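Long-range contacts in Glyco_hydro_cc domain-containing protein (Blastomyces gilchristii, PDB 6UB0), which cleaves curdlan, a beta-1,3-glucan, as an exo-acting glycoside hydrolase of family GH128 and binds laminaribiose in its active site: residues 8-13 and 208-213; 69-74 and 138-143; 170-175 and 201-206. All blocks are in the same frame, centred on the assembly; numbering follows the deposited sequence.

In the fold
All three contacts belong to one TIM-barrel catalytic core. Interaction 1 ties the loop after strand 5-8 to the turn after strand 203-208, so it joins the first and last strands of the barrel. Interactions 2 and 3 follow each other along the chain, and both are nested inside the loop that interaction 1 closes. Their centres lie about 10 Å apart and they touch, because strands 138-146 and 172-180 are neighbours in one parallel sheet; F138 packs on W173. Interaction 1 is centred about 17 Å from interaction 2 and about 19 Å from interaction 3. Interactions 1 and 2 supply residues of the sugar pocket, whereas interaction 3 joins two strands of the barrel wall.

Interaction 1: 8-13 and 208-213; sequences AYNNIN and SFFVDN. With BGC (beta-D-glucopyranose), chain B.
At the sugar-binding end of the barrel, the loop after strand 5-8 meets the turn after strand 203-208 through A8, N10, N11, F210, V211 and D212. The backbone joins first: V211 N donates to A8 O at 2.9 Å. The same A8 O lies at the edge of the F210 ring, in its plane. Water 1 adds a bridge from A8 N to S208 O. D212 then grips the loop with both carboxylate oxygens. N10 N reaches D212 OD1 at 2.9 Å, nearly straight at 169° but from above the carboxylate plane. N11 N meets the syn lone pair of D212 OD2, also at 2.9 Å. D212 CG stands beside its own backbone N (chi1 -59°), which points the carboxylate at these two amides. The N10 and F210 side chains cross at about a right angle; their amide and ring planes are 64° apart, and N10 OD1 is 3.7 Å from F210 CE2. N10 ND2 donates to O4 of the glucose BGC at 3.0 Å and also to Y9 O. BGC C6 sits over one face of the F210 ring, toward its rim, and W29 meets the same ring. N11 OD1 accepts from N13 N in an Asx turn. The cis F209-F210 peptide at the end of the eighth barrel strand is consistent with the non-proline cis peptide found there in clan GH-A glycoside hydrolases.

Interaction 2: 69-74 and 138-143; sequences NLLAFN and FLAVHW. With GLC (alpha-D-glucopyranose), chain C.
L71 meets F138 and A140 inside the barrel, joining strand 69-71 to strand 138-146 across strand 105-111. L71 CD2 comes to the edge of the F138 ring, in its plane, 3.5 Å from CE1. The two side chains cross at about a right angle. The same methyl lies 4.3 Å from A140 CB. F138 CG sits between its backbone N and carbonyl carbon (chi1 66°), and the ring extends across to L71.

One polar contact is oblique: N69 OD1 is 3.8 Å from F138 CE2, with amide and ring planes 78° apart; N69 ND2 bonds E41.

At the barrel's sugar end, N74, after strand 69-71, and H142 line the glycan pocket. N74 OD1 lies at the edge of the H142 ring, in its plane and 3.3 Å from CE1. Water 2 bridges this pair: it donates to N74 OD1 at 2.8 Å and is hydrogen-bonded to H142 NE2 at 2.8 Å. H142 ND1 is held by E75. N74 ND2 gives an almost straight bond to GLC O2, 3.0 Å and 171°, and a second to Q81. Amide and imidazole are thus linked through water, and N74 divides its work: its oxygen faces the histidine while its nitrogen holds the sugar.

Interaction 3: 170-175 and 201-206; sequences GTVWVT and AGVERY
R205 and W173 lie side by side and point the same way, on neighbouring parallel strands of the barrel. R205 CB sits over the indole face in a CH-pi contact, 3.7 Å from the centroid of the five-membered ring and 10° off its normal. R205 CG stands beside its backbone N (chi1 -77°), and the chain runs on extended along the ring. CG comes near W173 CE2. CD then reaches W173 CZ2 at 3.7 Å, and NH1 ends 3.6 Å from CH2. The guanidinium is turned 54° from the indole plane, and its NH2 makes a salt bridge to E41.

The indole is also held at its edge. W173 NE1 donates to E204 OE2 at 3.0 Å, almost straight, in the ring plane and on the anti lone pair. R105 forms a salt bridge with that same oxygen. T171 OG1 and V172 N both donate to G202 O, the hydroxyl from well above the carbonyl plane. E204 N returns a bond to V172 O, and V174 N reaches R205 O at 3.1 Å. V172, V174, V203 and Y206 pack on the other face of the sheet; V174 CB is 4.0 Å from Y206 CB.

The two strands are joined through helix 183-199 as a beta-alpha-beta unit. V203 and Y206 pack on that helix, V172 and V174 on helix 150-166, and W173 faces inward against F138, L71 and W25.

Interaction 1: 8-13 and 208-213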
loop_
_atom_site.group_PDB
_atom_site.type_symbol
_atom_site.label_atom_id
_atom_site.label_comp_id
_atom_site.label_asym_id
_atom_site.label_seq_id
_atom_site.Cartn_x
_atom_site.Cartn_y
_atom_site.Cartn_z
ATOM N N ALA A 8 6.037 -5.954 -1.745
ATOM C CA ALA A 8 4.684 -6.289 -2.229
ATOM C C ALA A 8 4.787 -7.564 -3.109
ATOM O O ALA A 8 5.438 -7.531 -4.127
ATOM C CB ALA A 8 4.165 -5.112 -3.000
ATOM N N TYR A 9 4.222 -8.696 -2.690
ATOM C CA TYR A 9 4.486 -9.985 -3.377
ATOM C C TYR A 9 3.239 -10.835 -3.555
ATOM O O TYR A 9 2.219 -10.607 -2.941
ATOM C CB TYR A 9 5.431 -10.861 -2.553
ATOM C CG TYR A 9 4.921 -11.347 -1.233
ATOM C CD1 TYR A 9 4.917 -10.541 -0.093
ATOM C CD2 TYR A 9 4.371 -12.616 -1.103
ATOM C CE1 TYR A 9 4.504 -11.025 1.129
ATOM C CE2 TYR A 9 3.930 -13.089 0.112
ATOM C CZ TYR A 9 3.957 -12.285 1.223
ATOM O OH TYR A 9 3.530 -12.816 2.390
ATOM N N ASN A 10 3.358 -11.805 -4.437
ATOM C CA ASN A 10 2.412 -12.937 -4.547
ATOM C C ASN A 10 3.120 -14.231 -4.101
ATOM O O ASN A 10 2.593 -14.955 -3.206
ATOM C CB ASN A 10 1.844 -13.004 -5.965
ATOM C CG ASN A 10 0.840 -11.921 -6.320
ATOM O OD1 ASN A 10 0.510 -11.784 -7.493
ATOM N ND2 ASN A 10 0.311 -11.182 -5.352
ATOM N N ASN A 11 4.315 -14.477 -4.619
ATOM C CA ASN A 11 5.110 -15.703 -4.334
ATOM C C ASN A 11 6.038 -15.438 -3.142
ATOM O O ASN A 11 6.939 -14.615 -3.281
ATOM C CB ASN A 11 5.913 -16.107 -5.569
ATOM C CG ASN A 11 6.680 -17.396 -5.400
ATOM O OD1 ASN A 11 6.780 -17.938 -4.290
ATOM N ND2 ASN A 11 7.263 -17.871 -6.491
ATOM N N ILE A 12 5.802 -16.055 -1.982
ATOM C CA ILE A 12 6.580 -15.675 -0.766
ATOM C C ILE A 12 8.045 -16.111 -0.949
ATOM O O ILE A 12 8.941 -15.434 -0.390
ATOM C CB ILE A 12 5.950 -16.166 0.546
ATOM C CG1 ILE A 12 6.609 -15.418 1.708
ATOM C CG2 ILE A 12 6.042 -17.666 0.686
ATOM C CD1 ILE A 12 5.821 -15.435 2.993
ATOM N N ASN A 13 8.271 -17.116 -1.793
ATOM C CA ASN A 13 9.613 -17.655 -2.162
ATOM C C ASN A 13 10.520 -16.514 -2.641
ATOM O O ASN A 13 11.703 -16.525 -2.270
ATOM C CB ASN A 13 9.516 -18.745 -3.235
ATOM C CG ASN A 13 8.815 -19.987 -2.735
ATOM O OD1 ASN A 13 9.208 -20.546 -1.710
ATOM N ND2 ASN A 13 7.774 -20.431 -3.431
ATOM N N SER A 208 7.295 -0.433 -4.127
ATOM C CA SER A 208 7.298 -0.474 -5.599
ATOM C C SER A 208 6.528 -1.693 -6.046
ATOM O O SER A 208 6.510 -2.715 -5.298
ATOM C CB SER A 208 8.679 -0.487 -6.180
ATOM O OG SER A 208 8.715 0.416 -7.270
ATOM N N PHE A 209 5.903 -1.579 -7.217
ATOM C CA PHE A 209 4.998 -2.621 -7.737
ATOM C C PHE A 209 5.731 -3.454 -8.793
ATOM O O PHE A 209 5.955 -2.967 -9.869
ATOM C CB PHE A 209 3.736 -1.961 -8.308
ATOM C CG PHE A 209 2.758 -2.921 -8.910
ATOM C CD1 PHE A 209 1.793 -3.560 -8.144
ATOM C CD2 PHE A 209 2.792 -3.194 -10.280
ATOM C CE1 PHE A 209 0.874 -4.415 -8.717
ATOM C CE2 PHE A 209 1.882 -4.077 -10.837
ATOM C CZ PHE A 209 0.912 -4.672 -10.078
ATOM N N PHE A 210 6.081 -4.717 -8.539
ATOM C CA PHE A 210 6.103 -5.405 -7.258
ATOM C C PHE A 210 7.175 -6.509 -7.315
ATOM O O PHE A 210 7.787 -6.713 -8.397
ATOM C CB PHE A 210 4.756 -6.023 -6.919
ATOM C CG PHE A 210 4.147 -7.090 -7.828
ATOM C CD1 PHE A 210 3.934 -6.879 -9.173
ATOM C CD2 PHE A 210 3.757 -8.292 -7.274
ATOM C CE1 PHE A 210 3.359 -7.859 -9.947
ATOM C CE2 PHE A 210 3.172 -9.275 -8.056
ATOM C CZ PHE A 210 2.968 -9.044 -9.382
ATOM N N VAL A 211 7.388 -7.201 -6.206
ATOM C CA VAL A 211 8.487 -8.206 -6.052
ATOM C C VAL A 211 8.453 -9.173 -7.247
ATOM O O VAL A 211 9.482 -9.408 -7.905
ATOM C CB VAL A 211 8.334 -8.942 -4.708
ATOM C CG1 VAL A 211 9.069 -10.278 -4.716
ATOM C CG2 VAL A 211 8.739 -8.037 -3.562
ATOM N N ASP A 212 7.289 -9.731 -7.557
ATOM C CA ASP A 212 7.225 -10.853 -8.525
ATOM C C ASP A 212 7.637 -10.356 -9.903
ATOM O O ASP A 212 7.947 -11.216 -10.726
ATOM C CB ASP A 212 5.861 -11.538 -8.581
ATOM C CG ASP A 212 5.458 -12.093 -7.233
ATOM O OD1 ASP A 212 5.600 -11.345 -6.254
ATOM O OD2 ASP A 212 5.023 -13.285 -7.162
ATOM N N ASN A 213 7.571 -9.052 -10.186
ATOM C CA ASN A 213 8.004 -8.546 -11.511
ATOM C C ASN A 213 9.474 -8.130 -11.419
ATOM O O ASN A 213 10.042 -7.882 -12.465
ATOM C CB ASN A 213 7.177 -7.357 -12.023
ATOM C CG ASN A 213 5.774 -7.720 -12.469
ATOM O OD1 ASN A 213 5.380 -8.876 -12.538
ATOM N ND2 ASN A 213 4.993 -6.726 -12.812
HETATM C C2 BGC B . -4.709 -7.690 -7.429
HETATM C C3 BGC B . -4.127 -8.631 -6.415
HETATM C C4 BGC B . -2.810 -9.109 -6.986
HETATM C C5 BGC B . -1.910 -7.905 -7.336
HETATM C C6 BGC B . -0.557 -8.131 -8.026
HETATM C C1 BGC B . -3.775 -6.574 -7.808
HETATM O O2 BGC B . -5.866 -7.135 -6.793
HETATM O O3 BGC B . -5.045 -9.689 -6.007
HETATM O O4 BGC B . -2.310 -9.974 -5.966
HETATM O O5 BGC B . -2.511 -7.035 -8.301
HETATM O O6 BGC B . -0.797 -9.014 -9.157
HETATM O O HOH W 1 7.677 -4.254 -3.295
#

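Interaction 2: 69-74 and 138-143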
loop_
_atom_site.group_PDB
_atom_site.type_symbol
_atom_site.label_atom_id
_atom_site.label_comp_id
_atom_site.label_asym_id
_atom_site.label_seq_id
_atom_site.Cartn_x
_atom_site.Cartn_y
_atom_site.Cartn_z
ATOM N N ASN A 69 -0.154 -3.494 11.981
ATOM C CA ASN A 69 -0.842 -2.672 10.959
ATOM C C ASN A 69 -1.816 -3.549 10.185
ATOM O O ASN A 69 -1.549 -4.719 10.001
ATOM C CB ASN A 69 0.125 -2.023 9.958
ATOM C CG ASN A 69 1.009 -0.956 10.552
ATOM O OD1 ASN A 69 0.546 0.125 10.830
ATOM N ND2 ASN A 69 2.282 -1.264 10.803
ATOM N N LEU A 70 -2.929 -2.965 9.747
ATOM C CA LEU A 70 -3.896 -3.670 8.893
ATOM C C LEU A 70 -4.264 -2.739 7.740
ATOM O O LEU A 70 -4.527 -1.536 8.005
ATOM C CB LEU A 70 -5.169 -4.012 9.657
ATOM C CG LEU A 70 -5.005 -4.939 10.856
ATOM C CD1 LEU A 70 -6.305 -5.007 11.632
ATOM C CD2 LEU A 70 -4.556 -6.314 10.416
ATOM N N LEU A 71 -4.431 -3.303 6.555
ATOM C CA LEU A 71 -4.844 -2.516 5.341
ATOM C C LEU A 71 -6.280 -2.864 4.924
ATOM O O LEU A 71 -6.664 -4.065 4.936
ATOM C CB LEU A 71 -3.943 -2.798 4.136
ATOM C CG LEU A 71 -2.517 -2.311 4.238
ATOM C CD1 LEU A 71 -1.620 -3.117 3.321
ATOM C CD2 LEU A 71 -2.365 -0.814 3.992
ATOM N N ALA A 72 -6.980 -1.867 4.390
ATOM C CA ALA A 72 -8.362 -2.040 3.912
ATOM C C ALA A 72 -8.368 -2.243 2.394
ATOM O O ALA A 72 -7.297 -2.515 1.829
ATOM C CB ALA A 72 -9.184 -0.855 4.323
ATOM N N PHE A 73 -9.530 -2.043 1.760
ATOM C CA PHE A 73 -9.873 -2.567 0.423
ATOM C C PHE A 73 -8.872 -2.062 -0.632
ATOM O O PHE A 73 -8.332 -0.954 -0.565
ATOM C CB PHE A 73 -11.329 -2.198 0.112
ATOM C CG PHE A 73 -12.189 -2.143 1.367
ATOM C CD1 PHE A 73 -12.410 -3.282 2.135
ATOM C CD2 PHE A 73 -12.769 -0.944 1.784
ATOM C CE1 PHE A 73 -13.194 -3.250 3.286
ATOM C CE2 PHE A 73 -13.563 -0.910 2.941
ATOM C CZ PHE A 73 -13.751 -2.053 3.694
ATOM N N ASN A 74 -8.638 -2.917 -1.610
ATOM C CA ASN A 74 -7.758 -2.623 -2.780
ATOM C C ASN A 74 -8.519 -1.928 -3.911
ATOM O O ASN A 74 -9.177 -2.626 -4.683
ATOM C CB ASN A 74 -7.134 -3.888 -3.306
ATOM C CG ASN A 74 -5.940 -3.554 -4.159
ATOM O OD1 ASN A 74 -4.995 -2.946 -3.692
ATOM N ND2 ASN A 74 -6.036 -3.880 -5.431
ATOM N N PHE A 138 -3.688 5.853 8.674
ATOM C CA PHE A 138 -2.909 6.225 7.455
ATOM C C PHE A 138 -3.735 5.940 6.200
ATOM O O PHE A 138 -4.566 5.051 6.251
ATOM C CB PHE A 138 -1.555 5.504 7.478
ATOM C CG PHE A 138 -1.634 4.005 7.351
ATOM C CD1 PHE A 138 -1.623 3.394 6.105
ATOM C CD2 PHE A 138 -1.686 3.197 8.475
ATOM C CE1 PHE A 138 -1.694 2.015 5.993
ATOM C CE2 PHE A 138 -1.777 1.815 8.371
ATOM C CZ PHE A 138 -1.765 1.220 7.128
ATOM N N LEU A 139 -3.615 6.788 5.186
ATOM C CA LEU A 139 -4.190 6.560 3.832
ATOM C C LEU A 139 -3.263 5.612 3.078
ATOM O O LEU A 139 -2.080 5.772 3.175
ATOM C CB LEU A 139 -4.299 7.859 3.026
ATOM C CG LEU A 139 -5.121 8.997 3.636
ATOM C CD1 LEU A 139 -5.395 10.080 2.593
ATOM C CD2 LEU A 139 -6.448 8.481 4.178
ATOM N N ALA A 140 -3.846 4.725 2.280
ATOM C CA ALA A 140 -3.108 3.894 1.317
ATOM C C ALA A 140 -3.451 4.471 -0.059
ATOM O O ALA A 140 -4.646 4.712 -0.340
ATOM C CB ALA A 140 -3.496 2.443 1.451
ATOM N N VAL A 141 -2.450 4.717 -0.892
ATOM C CA VAL A 141 -2.658 5.163 -2.304
ATOM C C VAL A 141 -1.735 4.407 -3.275
ATOM O O VAL A 141 -0.695 3.841 -2.867
ATOM C CB VAL A 141 -2.377 6.675 -2.427
ATOM C CG1 VAL A 141 -3.281 7.486 -1.473
ATOM C CG2 VAL A 141 -0.891 6.948 -2.248
ATOM N N HIS A 142 -2.078 4.445 -4.547
ATOM C CA HIS A 142 -1.329 3.772 -5.626
ATOM C C HIS A 142 -1.036 4.734 -6.772
ATOM O O HIS A 142 -1.977 5.453 -7.094
ATOM C CB HIS A 142 -2.170 2.720 -6.268
ATOM C CG HIS A 142 -2.490 1.560 -5.427
ATOM N ND1 HIS A 142 -3.346 0.628 -5.848
ATOM C CD2 HIS A 142 -2.076 1.202 -4.191
ATOM C CE1 HIS A 142 -3.422 -0.340 -4.961
ATOM N NE2 HIS A 142 -2.664 -0.012 -3.904
ATOM N N TRP A 143 0.137 4.667 -7.438
ATOM C CA TRP A 143 0.417 5.464 -8.649
ATOM C C TRP A 143 1.111 4.579 -9.701
ATOM O O TRP A 143 2.153 3.986 -9.354
ATOM C CB TRP A 143 1.222 6.717 -8.300
ATOM C CG TRP A 143 1.398 7.585 -9.499
ATOM C CD1 TRP A 143 0.543 8.545 -9.958
ATOM C CD2 TRP A 143 2.438 7.472 -10.474
ATOM N NE1 TRP A 143 1.040 9.106 -11.111
ATOM C CE2 TRP A 143 2.199 8.460 -11.456
ATOM C CE3 TRP A 143 3.560 6.656 -10.594
ATOM C CZ2 TRP A 143 3.068 8.650 -12.522
ATOM C CZ3 TRP A 143 4.424 6.852 -11.649
ATOM C CH2 TRP A 143 4.172 7.831 -12.614
HETATM C C1 GLC C . -3.336 -2.244 -9.609
HETATM C C2 GLC C . -4.061 -3.374 -8.862
HETATM C C3 GLC C . -3.636 -4.745 -9.391
HETATM C C4 GLC C . -3.770 -4.763 -10.937
HETATM C C5 GLC C . -3.113 -3.569 -11.577
HETATM C C6 GLC C . -3.211 -3.494 -13.114
HETATM O O1 GLC C . -1.906 -2.318 -9.515
HETATM O O2 GLC C . -3.883 -3.416 -7.425
HETATM O O3 GLC C . -4.426 -5.752 -8.758
HETATM O O4 GLC C . -3.080 -5.865 -11.423
HETATM O O5 GLC C . -3.701 -2.401 -11.005
HETATM O O6 GLC C . -4.446 -4.065 -13.436
HETATM O O HOH W 2 -2.722 -2.299 -2.260
#

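Interaction 3: 170-175 and 201-206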
loop_
_atom_site.group_PDB
_atom_site.type_symbol
_atom_site.label_atom_id
_atom_site.label_comp_id
_atom_site.label_asym_id
_atom_site.label_seq_id
_atom_site.Cartn_x
_atom_site.Cartn_y
_atom_site.Cartn_z
ATOM N N GLY A 170 -2.634 11.600 9.554
ATOM C CA GLY A 170 -1.353 12.328 9.541
ATOM C C GLY A 170 -0.299 11.757 8.621
ATOM O O GLY A 170 0.784 12.387 8.524
ATOM N N THR A 171 -0.553 10.614 7.965
ATOM C CA THR A 171 0.440 10.006 7.040
ATOM C C THR A 171 -0.249 9.179 5.959
ATOM O O THR A 171 -1.453 8.887 6.123
ATOM C CB THR A 171 1.460 9.165 7.821
ATOM O OG1 THR A 171 2.633 9.023 7.010
ATOM C CG2 THR A 171 0.900 7.817 8.220
ATOM N N VAL A 172 0.487 8.846 4.895
ATOM C CA VAL A 172 0.031 7.889 3.849
ATOM C C VAL A 172 1.046 6.754 3.696
ATOM O O VAL A 172 2.267 7.013 3.737
ATOM C CB VAL A 172 -0.277 8.531 2.472
ATOM C CG1 VAL A 172 -1.012 9.872 2.598
ATOM C CG2 VAL A 172 0.935 8.704 1.569
ATOM N N TRP A 173 0.551 5.572 3.331
ATOM C CA TRP A 173 1.428 4.581 2.641
ATOM C C TRP A 173 1.151 4.609 1.123
ATOM O O TRP A 173 0.004 4.440 0.716
ATOM C CB TRP A 173 1.239 3.163 3.157
ATOM C CG TRP A 173 1.475 2.988 4.624
ATOM C CD1 TRP A 173 1.577 3.943 5.594
ATOM C CD2 TRP A 173 1.486 1.727 5.295
ATOM N NE1 TRP A 173 1.742 3.350 6.818
ATOM C CE2 TRP A 173 1.656 1.993 6.666
ATOM C CE3 TRP A 173 1.415 0.398 4.848
ATOM C CZ2 TRP A 173 1.761 0.963 7.601
ATOM C CZ3 TRP A 173 1.460 -0.621 5.780
ATOM C CH2 TRP A 173 1.635 -0.336 7.145
ATOM N N VAL A 174 2.203 4.671 0.336
ATOM C CA VAL A 174 2.127 4.444 -1.135
ATOM C C VAL A 174 2.340 2.953 -1.362
ATOM O O VAL A 174 3.525 2.480 -1.456
ATOM C CB VAL A 174 3.129 5.272 -1.959
ATOM C CG1 VAL A 174 2.810 5.137 -3.431
ATOM C CG2 VAL A 174 3.188 6.749 -1.572
ATOM N N THR A 175 1.280 2.204 -1.297
ATOM C CA THR A 175 1.372 0.715 -1.235
ATOM C C THR A 175 1.631 0.138 -2.624
ATOM O O THR A 175 1.898 -1.038 -2.709
ATOM C CB THR A 175 0.169 0.085 -0.527
ATOM O OG1 THR A 175 -1.050 0.538 -1.089
ATOM C CG2 THR A 175 0.067 0.461 0.944
ATOM N N ALA A 201 8.293 13.061 4.919
ATOM C CA ALA A 201 7.663 12.702 6.212
ATOM C C ALA A 201 6.139 12.525 6.089
ATOM O O ALA A 201 5.516 12.054 7.059
ATOM C CB ALA A 201 7.985 13.785 7.199
ATOM N N GLY A 202 5.532 12.912 4.965
ATOM C CA GLY A 202 4.111 12.609 4.682
ATOM C C GLY A 202 3.932 11.141 4.307
ATOM O O GLY A 202 2.757 10.657 4.346
ATOM N N VAL A 203 5.034 10.471 3.937
ATOM C CA VAL A 203 5.045 9.032 3.493
ATOM C C VAL A 203 5.689 8.155 4.572
ATOM O O VAL A 203 6.939 8.165 4.662
ATOM C CB VAL A 203 5.764 8.870 2.146
ATOM C CG1 VAL A 203 5.912 7.407 1.757
ATOM C CG2 VAL A 203 5.048 9.650 1.062
ATOM N N GLU A 204 4.865 7.440 5.353
ATOM C CA GLU A 204 5.279 6.531 6.464
ATOM C C GLU A 204 5.925 5.275 5.881
ATOM O O GLU A 204 6.920 4.819 6.463
ATOM C CB GLU A 204 4.088 6.104 7.349
ATOM C CG GLU A 204 4.426 5.138 8.491
ATOM C CD GLU A 204 3.460 5.031 9.675
ATOM O OE1 GLU A 204 3.826 5.447 10.824
ATOM O OE2 GLU A 204 2.362 4.502 9.501
ATOM N N ARG A 205 5.316 4.697 4.840
ATOM C CA ARG A 205 5.755 3.421 4.208
ATOM C C ARG A 205 5.414 3.400 2.723
ATOM O O ARG A 205 4.471 4.127 2.304
ATOM C CB ARG A 205 5.152 2.208 4.910
ATOM C CG ARG A 205 5.826 1.850 6.232
ATOM C CD ARG A 205 5.351 0.505 6.739
ATOM N NE ARG A 205 6.143 -0.041 7.822
ATOM C CZ ARG A 205 5.840 -1.125 8.534
ATOM N NH1 ARG A 205 4.731 -1.800 8.279
ATOM N NH2 ARG A 205 6.672 -1.541 9.482
ATOM N N TYR A 206 6.202 2.657 1.924
ATOM C CA TYR A 206 5.895 2.507 0.471
ATOM C C TYR A 206 6.367 1.143 -0.041
ATOM O O TYR A 206 7.234 0.535 0.624
ATOM C CB TYR A 206 6.450 3.679 -0.342
ATOM C CG TYR A 206 7.951 3.776 -0.291
ATOM C CD1 TYR A 206 8.743 2.939 -1.055
ATOM C CD2 TYR A 206 8.578 4.640 0.599
ATOM C CE1 TYR A 206 10.120 2.979 -0.966
ATOM C CE2 TYR A 206 9.961 4.709 0.679
ATOM C CZ TYR A 206 10.727 3.829 -0.063
ATOM O OH TYR A 206 12.081 3.868 0.042
#